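Local structure of HIT domain-containing protein (Sulfolobus tokodaii, 2EO4) at residues L55-L58 with A59-K63; K118-E121 with K122-E126; L127-K130 with I131-S135; I136-L139 with K140-G144. The protein probably acts on nucleotides as a zinc-binding enzyme of the histidine triad family, possibly with adenylylsulfatase activity. All blocks are in the same frame, centred on the assembly; numbering follows the deposited sequence.

All four contacts are local: three run along helices, and interaction 2 joins a loop to the helix that follows it. Interaction 1 lies on helix 52-72, mostly buried between the sheet and the second subunit; interactions 2, 3 and 4 follow one another down helix 122-143, from the loop that enters it to its C-terminal turns, and each is only partly buried. Their chemistry changes with place. Interaction 1 packs leucine and valine inward and links an acid to a lysine through water. Interaction 2 rests on tyrosines and a glutamine, interaction 3 on isoleucines, leucines and an amide-guanidinium stack, and interaction 4 on long basic chains over a leucine and an asparagine.

Interaction 1 (L55-L58 with A59-K63); sequences LAEL and AKVVK
E57 and K60 meet one turn apart, their side chains crossing at about a right angle. With CG anti to the backbone N (chi1 -173°) and a bend at chi2, E57 swings its carboxylate forward along the helix, toward K60 and V61, so that OE1 comes to 3.7 Å from K60 CD. K60 itself is extended beyond CG, and its NZ stays 4.4 Å from E57 OE1, too far for a salt bridge. Two waters close the gap, each donating to OE1 and accepting from NZ; both lie 2.7 Å from E57 OE1, and the nearer to K60 NZ is 2.9 Å from it. A methionine in place of K60 would probably leave both waters without their ammonium donor and the E57 carboxylate freer to turn. The other carboxylate oxygen, E57 OE2, lies 3.8 Å from V61 CG2. On the inner side, L58 CD1 rests 4.2 Å from V62 CG2, and both residues press on V38 and V97 of the sheet. A56 packs on A56 of the second subunit, while the L58 side chain lies about 7 Å from that of H96, the predicted nucleotidylated histidine: an amphipathic helix between sheet and dimer partner, as in HIT proteins of the Hint type.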
loop_
_atom_site.group_PDB
_atom_site.type_symbol
_atom_site.label_atom_id
_atom_site.label_comp_id
_atom_site.label_asym_id
_atom_site.label_seq_id
_atom_site.Cartn_x
_atom_site.Cartn_y
_atom_site.Cartn_z
ATOM N N LEU A 55 2.609 3.553 -11.387
ATOM C CA LEU A 55 1.841 3.053 -10.248
ATOM C C LEU A 55 1.050 1.800 -10.605
ATOM O O LEU A 55 0.926 0.881 -9.794
ATOM C CB LEU A 55 0.889 4.137 -9.725
ATOM C CG LEU A 55 1.541 5.353 -9.060
ATOM C CD1 LEU A 55 0.464 6.316 -8.580
ATOM C CD2 LEU A 55 2.398 4.898 -7.881
ATOM N N ALA A 56 0.519 1.762 -11.823
ATOM C CA ALA A 56 -0.258 0.610 -12.269
ATOM C C ALA A 56 0.611 -0.637 -12.361
ATOM O O ALA A 56 0.221 -1.712 -11.896
ATOM C CB ALA A 56 -0.900 0.906 -13.628
ATOM N N GLU A 57 1.788 -0.499 -12.961
ATOM C CA GLU A 57 2.690 -1.633 -13.102
ATOM C C GLU A 57 3.276 -2.012 -11.746
ATOM O O GLU A 57 3.516 -3.186 -11.474
ATOM C CB GLU A 57 3.812 -1.301 -14.088
ATOM C CG GLU A 57 4.717 -2.480 -14.422
ATOM C CD GLU A 57 3.945 -3.721 -14.848
ATOM O OE1 GLU A 57 2.980 -3.592 -15.635
ATOM O OE2 GLU A 57 4.312 -4.831 -14.399
ATOM N N LEU A 58 3.507 -1.010 -10.901
ATOM C CA LEU A 58 4.048 -1.254 -9.566
ATOM C C LEU A 58 3.090 -2.161 -8.794
ATOM O O LEU A 58 3.509 -3.095 -8.112
ATOM C CB LEU A 58 4.215 0.073 -8.814
ATOM C CG LEU A 58 4.667 -0.013 -7.349
ATOM C CD1 LEU A 58 6.036 -0.665 -7.271
ATOM C CD2 LEU A 58 4.708 1.384 -6.737
ATOM N N ALA A 59 1.797 -1.884 -8.910
ATOM C CA ALA A 59 0.793 -2.682 -8.211
ATOM C C ALA A 59 0.845 -4.144 -8.650
ATOM O O ALA A 59 0.672 -5.052 -7.838
ATOM C CB ALA A 59 -0.597 -2.114 -8.463
ATOM N N LYS A 60 1.076 -4.364 -9.941
ATOM C CA LYS A 60 1.143 -5.716 -10.484
ATOM C C LYS A 60 2.393 -6.447 -10.007
ATOM O O LYS A 60 2.353 -7.646 -9.719
ATOM C CB LYS A 60 1.108 -5.663 -12.016
ATOM C CG LYS A 60 -0.164 -5.036 -12.558
ATOM C CD LYS A 60 -0.146 -4.931 -14.075
ATOM C CE LYS A 60 -1.360 -4.159 -14.574
ATOM N NZ LYS A 60 -1.387 -4.050 -16.060
ATOM N N VAL A 61 3.508 -5.727 -9.926
ATOM C CA VAL A 61 4.751 -6.325 -9.458
ATOM C C VAL A 61 4.601 -6.669 -7.975
ATOM O O VAL A 61 5.033 -7.727 -7.526
ATOM C CB VAL A 61 5.950 -5.362 -9.652
ATOM C CG1 VAL A 61 7.190 -5.927 -8.981
ATOM C CG2 VAL A 61 6.212 -5.155 -11.143
ATOM N N VAL A 62 3.981 -5.770 -7.218
ATOM C CA VAL A 62 3.766 -6.007 -5.796
ATOM C C VAL A 62 2.956 -7.295 -5.596
ATOM O O VAL A 62 3.258 -8.096 -4.712
ATOM C CB VAL A 62 3.036 -4.808 -5.143
ATOM C CG1 VAL A 62 2.565 -5.167 -3.732
ATOM C CG2 VAL A 62 3.985 -3.624 -5.069
ATOM N N LYS A 63 1.940 -7.511 -6.425
ATOM C CA LYS A 63 1.149 -8.738 -6.286
ATOM C C LYS A 63 2.019 -9.978 -6.507
ATOM O O LYS A 63 2.021 -10.902 -5.693
ATOM C CB LYS A 63 -0.015 -8.774 -7.282
ATOM C CG LYS A 63 -0.827 -10.076 -7.188
ATOM C CD LYS A 63 -1.974 -10.147 -8.194
ATOM C CE LYS A 63 -2.668 -11.505 -8.116
ATOM N NZ LYS A 63 -3.859 -11.616 -9.017
HETATM O O HOH W 1 0.797 -2.202 -16.364
HETATM O O HOH W 2 1.419 -5.254 -17.135
#

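Interaction 2 (K118-E121 with K122-E126)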
loop_
_atom_site.group_PDB
_atom_site.type_symbol
_atom_site.label_atom_id
_atom_site.label_comp_id
_atom_site.label_asym_id
_atom_site.label_seq_id
_atom_site.Cartn_x
_atom_site.Cartn_y
_atom_site.Cartn_z
ATOM N N LYS A 118 16.932 -5.528 12.860
ATOM C CA LYS A 118 18.382 -5.369 12.815
ATOM C C LYS A 118 18.967 -5.990 11.551
ATOM O O LYS A 118 18.267 -6.673 10.807
ATOM C CB LYS A 118 19.021 -6.022 14.042
ATOM C CG LYS A 118 18.633 -5.377 15.367
ATOM C CD LYS A 118 19.289 -6.098 16.539
ATOM C CE LYS A 118 19.021 -5.383 17.856
ATOM N NZ LYS A 118 17.566 -5.260 18.144
ATOM N N GLU A 119 20.249 -5.736 11.307
ATOM C CA GLU A 119 20.925 -6.306 10.146
ATOM C C GLU A 119 21.138 -7.778 10.480
ATOM O O GLU A 119 21.498 -8.112 11.609
ATOM C CB GLU A 119 22.276 -5.627 9.927
ATOM C CG GLU A 119 22.952 -5.983 8.615
ATOM C CD GLU A 119 24.335 -5.371 8.489
ATOM O OE1 GLU A 119 24.546 -4.261 9.024
ATOM O OE2 GLU A 119 25.205 -5.992 7.845
ATOM N N GLN A 120 20.908 -8.658 9.509
ATOM C CA GLN A 120 21.072 -10.090 9.733
ATOM C C GLN A 120 22.439 -10.559 9.257
ATOM O O GLN A 120 23.203 -9.792 8.673
ATOM C CB GLN A 120 19.993 -10.876 8.978
ATOM C CG GLN A 120 18.573 -10.382 9.201
ATOM C CD GLN A 120 18.148 -10.450 10.651
ATOM O OE1 GLN A 120 18.207 -11.509 11.281
ATOM N NE2 GLN A 120 17.710 -9.316 11.191
ATOM N N GLU A 121 22.744 -11.827 9.514
ATOM C CA GLU A 121 24.009 -12.397 9.072
ATOM C C GLU A 121 23.876 -12.647 7.574
ATOM O O GLU A 121 22.765 -12.803 7.071
ATOM C CB GLU A 121 24.285 -13.711 9.804
ATOM C CG GLU A 121 24.458 -13.549 11.305
ATOM C CD GLU A 121 25.536 -12.538 11.657
ATOM O OE1 GLU A 121 26.687 -12.715 11.206
ATOM O OE2 GLU A 121 25.233 -11.565 12.383
ATOM N N LYS A 122 25.001 -12.674 6.868
ATOM C CA LYS A 122 25.001 -12.891 5.425
ATOM C C LYS A 122 24.121 -14.061 4.991
ATOM O O LYS A 122 23.410 -13.976 3.987
ATOM C CB LYS A 122 26.430 -13.126 4.927
ATOM C CG LYS A 122 26.525 -13.366 3.426
ATOM C CD LYS A 122 27.940 -13.720 2.991
ATOM C CE LYS A 122 28.921 -12.596 3.289
ATOM N NZ LYS A 122 30.309 -12.954 2.870
ATOM N N GLU A 123 24.172 -15.149 5.751
ATOM C CA GLU A 123 23.399 -16.349 5.449
ATOM C C GLU A 123 21.903 -16.089 5.255
ATOM O O GLU A 123 21.262 -16.717 4.411
ATOM C CB GLU A 123 23.601 -17.384 6.558
ATOM C CG GLU A 123 25.019 -17.949 6.649
ATOM C CD GLU A 123 26.086 -16.880 6.841
ATOM O OE1 GLU A 123 25.964 -16.066 7.783
ATOM O OE2 GLU A 123 27.054 -16.861 6.051
ATOM N N TYR A 124 21.353 -15.168 6.041
ATOM C CA TYR A 124 19.935 -14.824 5.948
ATOM C C TYR A 124 19.566 -14.304 4.561
ATOM O O TYR A 124 18.606 -14.768 3.945
ATOM C CB TYR A 124 19.583 -13.753 6.986
ATOM C CG TYR A 124 18.269 -13.041 6.723
ATOM C CD1 TYR A 124 17.059 -13.576 7.159
ATOM C CD2 TYR A 124 18.241 -11.839 6.014
ATOM C CE1 TYR A 124 15.848 -12.931 6.900
ATOM C CE2 TYR A 124 17.034 -11.186 5.743
ATOM C CZ TYR A 124 15.845 -11.739 6.191
ATOM O OH TYR A 124 14.654 -11.098 5.934
ATOM N N TYR A 125 20.331 -13.330 4.080
ATOM C CA TYR A 125 20.074 -12.723 2.777
ATOM C C TYR A 125 20.239 -13.706 1.626
ATOM O O TYR A 125 19.452 -13.703 0.680
ATOM C CB TYR A 125 21.002 -11.526 2.567
ATOM C CG TYR A 125 20.870 -10.477 3.648
ATOM C CD1 TYR A 125 19.829 -9.549 3.626
ATOM C CD2 TYR A 125 21.753 -10.451 4.726
ATOM C CE1 TYR A 125 19.669 -8.622 4.659
ATOM C CE2 TYR A 125 21.604 -9.534 5.761
ATOM C CZ TYR A 125 20.560 -8.626 5.724
ATOM O OH TYR A 125 20.398 -7.737 6.763
ATOM N N GLU A 126 21.259 -14.550 1.707
ATOM C CA GLU A 126 21.504 -15.514 0.646
ATOM C C GLU A 126 20.376 -16.539 0.552
ATOM O O GLU A 126 19.884 -16.828 -0.537
ATOM C CB GLU A 126 22.849 -16.210 0.877
ATOM C CG GLU A 126 24.009 -15.232 0.992
ATOM C CD GLU A 126 25.345 -15.920 1.176
ATOM O OE1 GLU A 126 25.428 -16.836 2.022
ATOM O OE2 GLU A 126 26.312 -15.537 0.482
HETATM O O HOH W 3 27.276 -12.601 8.498
#
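Q120 lays its CG over one face of the Y124 ring in a CH-pi contact, 3.7 Å from the ring centroid and 20° off the normal. The pair sits where the loop after the HIT sheet turns into the C-terminal helix 122-143. A chi1 of -50°, with CG anti to the carbonyl carbon, puts CG over the ring, and the bend at chi2 turns the amide back toward the loop. There NE2 donates to K118 O at 2.7 Å, from above the carbonyl plane, and it has a further partner in K115 O. Y125 also meets this loop: its OH accepts a nearly straight bond (169°) from Q120 N at 2.9 Å, and bonds K28 O as well, so the hydroxyl ties two loops to the helix. The edge of this ring, in plane, meets Q120 O, while Y124 CD2 stands over its centre, 3.6 Å above. Y124 OH in turn bonds G34 N, and P30 packs against both Q120 and Y124. Nearby, Y124 N donates to E121 O at 2.9 Å. Outside, E123 OE1 comes to 3.5 Å from E121 CB, and one water accepts from K122 N and donates to E121 OE1, at 2.8 Å from each.

Interaction 3 (L127-K130 with I131-S135)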
loop_
_atom_site.group_PDB
_atom_site.type_symbol
_atom_site.label_atom_id
_atom_site.label_comp_id
_atom_site.label_asym_id
_atom_site.label_seq_id
_atom_site.Cartn_x
_atom_site.Cartn_y
_atom_site.Cartn_z
ATOM N N LEU A 127 19.954 -17.072 1.692
ATOM C CA LEU A 127 18.885 -18.062 1.708
ATOM C C LEU A 127 17.534 -17.485 1.297
ATOM O O LEU A 127 16.837 -18.054 0.455
ATOM C CB LEU A 127 18.761 -18.691 3.096
ATOM C CG LEU A 127 17.646 -19.730 3.237
ATOM C CD1 LEU A 127 17.860 -20.857 2.235
ATOM C CD2 LEU A 127 17.625 -20.269 4.656
ATOM N N LEU A 128 17.157 -16.359 1.894
ATOM C CA LEU A 128 15.877 -15.740 1.568
ATOM C C LEU A 128 15.783 -15.380 0.095
ATOM O O LEU A 128 14.746 -15.584 -0.533
ATOM C CB LEU A 128 15.654 -14.488 2.424
ATOM C CG LEU A 128 14.892 -14.709 3.733
ATOM C CD1 LEU A 128 13.475 -15.176 3.415
ATOM C CD2 LEU A 128 15.615 -15.733 4.595
ATOM N N GLN A 129 16.866 -14.843 -0.454
ATOM C CA GLN A 129 16.892 -14.467 -1.861
ATOM C C GLN A 129 16.640 -15.691 -2.738
ATOM O O GLN A 129 15.811 -15.666 -3.643
ATOM C CB GLN A 129 18.248 -13.864 -2.220
ATOM C CG GLN A 129 18.422 -13.571 -3.703
ATOM C CD GLN A 129 19.834 -13.151 -4.051
ATOM O OE1 GLN A 129 20.792 -13.875 -3.779
ATOM N NE2 GLN A 129 19.972 -11.982 -4.662
ATOM N N LYS A 130 17.365 -16.767 -2.454
ATOM C CA LYS A 130 17.236 -17.995 -3.230
ATOM C C LYS A 130 15.850 -18.640 -3.158
ATOM O O LYS A 130 15.295 -19.031 -4.186
ATOM C CB LYS A 130 18.329 -18.983 -2.798
ATOM C CG LYS A 130 19.743 -18.465 -3.075
ATOM C CD LYS A 130 20.820 -19.331 -2.421
ATOM C CE LYS A 130 22.203 -18.699 -2.558
ATOM N NZ LYS A 130 22.637 -18.543 -3.975
ATOM N N ILE A 131 15.274 -18.749 -1.963
ATOM C CA ILE A 131 13.956 -19.363 -1.849
ATOM C C ILE A 131 12.853 -18.488 -2.443
ATOM O O ILE A 131 11.913 -18.998 -3.049
ATOM C CB ILE A 131 13.595 -19.691 -0.385
ATOM C CG1 ILE A 131 13.601 -18.417 0.456
ATOM C CG2 ILE A 131 14.574 -20.711 0.174
ATOM C CD1 ILE A 131 13.099 -18.633 1.858
ATOM N N ILE A 132 12.960 -17.174 -2.270
ATOM C CA ILE A 132 11.950 -16.281 -2.826
ATOM C C ILE A 132 12.016 -16.306 -4.353
ATOM O O ILE A 132 10.984 -16.348 -5.021
ATOM C CB ILE A 132 12.124 -14.829 -2.313
ATOM C CG1 ILE A 132 11.840 -14.783 -0.809
ATOM C CG2 ILE A 132 11.175 -13.892 -3.065
ATOM C CD1 ILE A 132 12.166 -13.441 -0.144
ATOM N N ARG A 133 13.224 -16.289 -4.906
ATOM C CA ARG A 133 13.374 -16.333 -6.356
ATOM C C ARG A 133 12.744 -17.619 -6.884
ATOM O O ARG A 133 12.016 -17.604 -7.875
ATOM C CB ARG A 133 14.852 -16.274 -6.752
ATOM C CG ARG A 133 15.437 -14.863 -6.769
ATOM C CD ARG A 133 16.922 -14.886 -7.105
ATOM N NE ARG A 133 17.444 -13.559 -7.414
ATOM C CZ ARG A 133 18.706 -13.316 -7.756
ATOM N NH1 ARG A 133 19.575 -14.317 -7.828
ATOM N NH2 ARG A 133 19.099 -12.080 -8.041
ATOM N N GLU A 134 13.022 -18.726 -6.208
ATOM C CA GLU A 134 12.475 -20.023 -6.603
ATOM C C GLU A 134 10.945 -20.014 -6.614
ATOM O O GLU A 134 10.324 -20.587 -7.513
ATOM C CB GLU A 134 12.992 -21.114 -5.658
ATOM C CG GLU A 134 12.399 -22.501 -5.901
ATOM C CD GLU A 134 13.092 -23.589 -5.094
ATOM O OE1 GLU A 134 13.401 -23.349 -3.908
ATOM O OE2 GLU A 134 13.315 -24.691 -5.643
ATOM N N SER A 135 10.335 -19.359 -5.626
ATOM C CA SER A 135 8.875 -19.291 -5.557
ATOM C C SER A 135 8.301 -18.418 -6.666
ATOM O O SER A 135 7.261 -18.733 -7.244
ATOM C CB SER A 135 8.413 -18.749 -4.199
ATOM O OG SER A 135 8.569 -19.714 -3.175
#
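I131 fits its branches between two leucines three and four residues back, L128 and L127, in the i to i+3 and i to i+4 packing of the C-terminal helix 122-143. Its CG1 takes the crowded position between the backbone N and the carbonyl carbon (chi1 60°), which lays it in the hollow beside L127 O and L128 O; the second of these is 3.2 Å from I131 CG1. The other branch, I131 CG2, meets L127 CD1 at 3.9 Å, while CD1, beyond CG1, lies alongside L128 CD1 at 3.8 Å. L128 CD1 also faces I132 CD1, at 4.2 Å, so the one methyl bridges two isoleucines. L128 and I132 face into the fold: I132 enters a hollow lined by V16, L26, I69 and A72, and F111 packs on L128 and I131. Further round the helix, Q129 and R133 run side by side and point the same way, their flat ends stacked with planes 20° apart. A bond from Q129 NE2 to F15 O fixes the turn of the amide. Replacing Q129 by alanine is likely to leave F15 O without that donor and one face of the R133 guanidinium without its amide neighbour. R133 N bonds Q129 O beneath the stack, and Q129 NE2 sits 3.5 Å above the guanidinium plane, offset toward the rim beside NH2.

Interaction 4 (I136-L139 with K140-G144)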
loop_
_atom_site.group_PDB
_atom_site.type_symbol
_atom_site.label_atom_id
_atom_site.label_comp_id
_atom_site.label_asym_id
_atom_site.label_seq_id
_atom_site.Cartn_x
_atom_site.Cartn_y
_atom_site.Cartn_z
ATOM N N ILE A 136 8.975 -17.312 -6.954
ATOM C CA ILE A 136 8.514 -16.415 -8.001
ATOM C C ILE A 136 8.617 -17.091 -9.370
ATOM O O ILE A 136 7.713 -16.970 -10.194
ATOM C CB ILE A 136 9.319 -15.086 -7.985
ATOM C CG1 ILE A 136 8.986 -14.313 -6.701
ATOM C CG2 ILE A 136 8.999 -14.260 -9.225
ATOM C CD1 ILE A 136 9.693 -12.962 -6.562
ATOM N N GLU A 137 9.707 -17.815 -9.607
ATOM C CA GLU A 137 9.882 -18.497 -10.886
ATOM C C GLU A 137 8.717 -19.446 -11.120
ATOM O O GLU A 137 8.176 -19.510 -12.222
ATOM C CB GLU A 137 11.204 -19.268 -10.907
ATOM C CG GLU A 137 12.402 -18.367 -10.703
ATOM C CD GLU A 137 13.688 -19.131 -10.496
ATOM O OE1 GLU A 137 13.655 -20.208 -9.862
ATOM O OE2 GLU A 137 14.737 -18.639 -10.957
ATOM N N ASN A 138 8.323 -20.170 -10.078
ATOM C CA ASN A 138 7.210 -21.106 -10.193
ATOM C C ASN A 138 5.908 -20.376 -10.513
ATOM O O ASN A 138 5.089 -20.858 -11.296
ATOM C CB ASN A 138 7.051 -21.907 -8.902
ATOM C CG ASN A 138 5.883 -22.873 -8.956
ATOM O OD1 ASN A 138 5.831 -23.755 -9.812
ATOM N ND2 ASN A 138 4.937 -22.707 -8.039
ATOM N N LEU A 139 5.712 -19.208 -9.911
ATOM C CA LEU A 139 4.502 -18.444 -10.179
ATOM C C LEU A 139 4.448 -18.014 -11.641
ATOM O O LEU A 139 3.374 -17.928 -12.229
ATOM C CB LEU A 139 4.434 -17.219 -9.259
ATOM C CG LEU A 139 4.063 -17.548 -7.814
ATOM C CD1 LEU A 139 4.351 -16.345 -6.919
ATOM C CD2 LEU A 139 2.594 -17.936 -7.742
ATOM N N LYS A 140 5.607 -17.749 -12.234
ATOM C CA LYS A 140 5.645 -17.347 -13.632
ATOM C C LYS A 140 5.348 -18.538 -14.541
ATOM O O LYS A 140 4.883 -18.371 -15.668
ATOM C CB LYS A 140 7.014 -16.765 -13.980
ATOM C CG LYS A 140 7.288 -15.410 -13.351
ATOM C CD LYS A 140 8.674 -14.910 -13.720
ATOM C CE LYS A 140 8.817 -13.427 -13.425
ATOM N NZ LYS A 140 7.831 -12.636 -14.217
ATOM N N ARG A 141 5.613 -19.739 -14.038
ATOM C CA ARG A 141 5.391 -20.950 -14.816
ATOM C C ARG A 141 3.951 -21.450 -14.762
ATOM O O ARG A 141 3.479 -22.086 -15.704
ATOM C CB ARG A 141 6.330 -22.065 -14.343
ATOM C CG ARG A 141 6.263 -23.309 -15.214
ATOM C CD ARG A 141 6.922 -24.514 -14.572
ATOM N NE ARG A 141 8.374 -24.410 -14.495
ATOM C CZ ARG A 141 9.056 -24.249 -13.364
ATOM N NH1 ARG A 141 8.413 -24.165 -12.202
ATOM N NH2 ARG A 141 10.383 -24.209 -13.389
ATOM N N LYS A 142 3.251 -21.170 -13.667
ATOM C CA LYS A 142 1.872 -21.629 -13.538
ATOM C C LYS A 142 0.814 -20.549 -13.757
ATOM O O LYS A 142 -0.351 -20.863 -14.005
ATOM C CB LYS A 142 1.663 -22.297 -12.173
ATOM C CG LYS A 142 1.824 -21.384 -10.971
ATOM C CD LYS A 142 1.610 -22.169 -9.682
ATOM C CE LYS A 142 1.646 -21.271 -8.454
ATOM N NZ LYS A 142 0.536 -20.275 -8.460
ATOM N N ILE A 143 1.208 -19.281 -13.668
ATOM C CA ILE A 143 0.256 -18.190 -13.875
ATOM C C ILE A 143 0.859 -17.038 -14.677
ATOM O O ILE A 143 0.273 -15.959 -14.760
ATOM C CB ILE A 143 -0.276 -17.627 -12.527
ATOM C CG1 ILE A 143 0.824 -16.842 -11.807
ATOM C CG2 ILE A 143 -0.775 -18.767 -11.647
ATOM C CD1 ILE A 143 0.362 -16.151 -10.540
ATOM N N GLY A 144 2.026 -17.270 -15.268
ATOM C CA GLY A 144 2.676 -16.234 -16.053
ATOM C C GLY A 144 2.072 -16.092 -17.437
ATOM O O GLY A 144 1.142 -16.818 -17.790
#
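A chi1 of 64° sets K142 CG between its own backbone N and carbonyl carbon, and the chain, extended as far as CE, runs back over N138 and L139, where a bend at chi4 sets NZ beside L139; N138, with CG anti to the backbone N (chi1 179°), turns its amide to meet it. The setting is the last turns of the C-terminal helix 122-143, where L139 packs on L64 and L67 of helix 52-72. K142 CE passes 3.6 Å from N138 ND2, and lies 3.5 Å from L139 CD2 as the two chains run side by side in the same direction. The same methyl faces I143 CD1 at 4.0 Å, so the K142 end and the I143 methyl both meet it; K142 NZ is 3.2 Å from L139 CD2. The other end of the N138 amide meets R141: OD1 lies at the edge of the guanidinium, in its plane, 3.5 Å from NH1, with the two flat groups 45° apart. The R141 backbone bonds W148 and G149, which brings the chain end back to the helix. On a further side K140 folds along the preceding turn, its CG 3.5 Å from I136 O and its CE 4.3 Å from I136 CG2.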